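Local atomic coordinates of intimin adherence protein (Escherichia coli O157:H7, PDB entry 3NCX), a protein that mediates adherence of the bacterium to host cells, probably by binding the translocated receptor Tir through its C-terminal lectin-like domain. Residues 6-11 with 81-86. The protein carries 1 engineered substitution. Sequence-based numbering, arbitrary orientation.
Sequences TFFDEL and SGDKQT
Ser-81 turns its CB and OG to the methyls of Leu-11; Ser-81 OG lies 3.9 Å from Leu-11 CD2. Both side chains also touch Tyr-49 of strand 49-53. The backbone turns over at Ser-81 to Lys-84 in a type I beta turn. Ser-81 N bonds to Gln-85 O just beyond it. This is the hairpin between strands 75-81 and 86-91 of the bacterial Ig-like domain, and the N-terminal segment 6-11 runs past it before entering strand 12-13.

Asp-83 comes next. Asp-83 CB lies 4.0 Å from CE2 of Phe-8, approaching the ring obliquely. The two side chains run past one another in opposite senses, ring and carboxylate planes 29° apart. Asp-83 OD1 takes a bond of 2.7 Å from Gln-85 NE2, through its syn lone pair and in the amide plane. OD2 receives a weak bond from the backbone of Asp-46.

Gln-85 carries the polar link to the N-terminal segment. Its CG is anti to the carbonyl carbon (chi1 -71°), and the extended chain brings the amide to the 9-11 backbone. Gln-85 OE1 accepts a nearly straight bond of 3.0 Å from Leu-11 N, which sits above the carbonyl plane. NE2 also gives a weak bond to Asp-9 O. The carboxylate of Asp-83 on NE2 and the N-H of Leu-11 on OE1 together fix which way round the amide lies. Gln-85 CB packs on Leu-11 CB at 3.8 Å. Leu-11 CD2 lies against the backbone carbonyl of Gln-85 and extends to Thr-86 N, 4.0 Å away.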
# COMPACT_ATOMS: atom_id res chain seq x y z
N THR A 6 16.19 34.03 13.78
CA THR A 6 16.01 32.70 14.34
C THR A 6 17.08 31.73 13.85
O THR A 6 17.72 31.97 12.82
CB THR A 6 14.62 32.13 13.99
OG1 THR A 6 14.33 32.39 12.61
CG2 THR A 6 13.54 32.77 14.85
N PHE A 7 17.26 30.64 14.58
CA PHE A 7 18.25 29.62 14.22
C PHE A 7 17.61 28.24 14.18
O PHE A 7 16.83 27.88 15.06
CB PHE A 7 19.41 29.64 15.22
CG PHE A 7 20.14 30.96 15.28
CD1 PHE A 7 20.57 31.48 16.50
CD2 PHE A 7 20.41 31.67 14.13
CE1 PHE A 7 21.24 32.69 16.56
CE2 PHE A 7 21.09 32.88 14.18
CZ PHE A 7 21.50 33.39 15.40
N PHE A 8 17.95 27.46 13.15
CA PHE A 8 17.34 26.14 12.96
C PHE A 8 18.37 25.01 12.95
O PHE A 8 19.55 25.24 12.68
CB PHE A 8 16.54 26.10 11.66
CG PHE A 8 16.09 27.45 11.18
CD1 PHE A 8 15.07 28.13 11.82
CD2 PHE A 8 16.69 28.03 10.07
CE1 PHE A 8 14.66 29.37 11.37
CE2 PHE A 8 16.28 29.27 9.61
CZ PHE A 8 15.27 29.94 10.27
N ASP A 9 17.91 23.80 13.23
CA ASP A 9 18.75 22.61 13.10
C ASP A 9 18.74 22.18 11.64
O ASP A 9 17.99 22.72 10.83
CB ASP A 9 18.24 21.47 13.97
CG ASP A 9 17.43 21.96 15.15
OD1 ASP A 9 18.03 22.44 16.14
OD2 ASP A 9 16.18 21.85 15.09
N GLU A 10 19.57 21.19 11.31
CA GLU A 10 19.61 20.70 9.94
C GLU A 10 18.35 19.89 9.62
O GLU A 10 17.85 19.14 10.46
CB GLU A 10 20.87 19.88 9.69
CG GLU A 10 20.97 18.59 10.49
CD GLU A 10 22.18 17.76 10.09
OE1 GLU A 10 23.22 18.35 9.71
OE2 GLU A 10 22.09 16.52 10.15
N LEU A 11 17.85 20.05 8.40
CA LEU A 11 16.66 19.34 7.95
C LEU A 11 16.88 17.84 8.01
O LEU A 11 17.94 17.34 7.62
CB LEU A 11 16.31 19.77 6.53
CG LEU A 11 15.08 19.12 5.88
CD1 LEU A 11 13.83 19.42 6.70
CD2 LEU A 11 14.92 19.61 4.45
N SER A 81 12.80 22.40 3.05
CA SER A 81 12.38 23.37 4.05
C SER A 81 12.40 24.78 3.47
O SER A 81 12.97 25.01 2.40
CB SER A 81 13.30 23.30 5.28
OG SER A 81 14.66 23.45 4.91
N GLY A 82 11.77 25.71 4.17
CA GLY A 82 11.67 27.08 3.70
C GLY A 82 13.01 27.77 3.63
O GLY A 82 13.19 28.71 2.85
N ASP A 83 13.96 27.31 4.43
CA ASP A 83 15.28 27.93 4.50
C ASP A 83 16.25 27.30 3.51
O ASP A 83 17.46 27.30 3.73
CB ASP A 83 15.83 27.85 5.92
CG ASP A 83 15.79 26.44 6.48
OD1 ASP A 83 16.82 25.75 6.43
OD2 ASP A 83 14.71 26.04 6.97
N LYS A 84 15.72 26.77 2.41
CA LYS A 84 16.53 26.26 1.31
C LYS A 84 17.35 25.01 1.64
O LYS A 84 18.45 24.83 1.12
CB LYS A 84 17.45 27.37 0.77
CG LYS A 84 16.73 28.42 -0.07
CD LYS A 84 16.85 28.11 -1.55
CE LYS A 84 18.31 28.11 -1.99
NZ LYS A 84 18.47 27.75 -3.43
N GLN A 85 16.82 24.16 2.51
CA GLN A 85 17.44 22.86 2.77
C GLN A 85 16.68 21.76 2.05
O GLN A 85 15.46 21.79 1.97
CB GLN A 85 17.50 22.56 4.27
CG GLN A 85 18.48 23.41 5.05
CD GLN A 85 18.69 22.90 6.47
OE1 GLN A 85 19.42 21.94 6.69
NE2 GLN A 85 18.05 23.55 7.43
N THR A 86 17.41 20.78 1.53
CA THR A 86 16.79 19.66 0.84
C THR A 86 17.38 18.33 1.31
O THR A 86 18.60 18.16 1.35
CB THR A 86 16.92 19.78 -0.69
OG1 THR A 86 16.13 20.88 -1.15
CG2 THR A 86 16.45 18.51 -1.37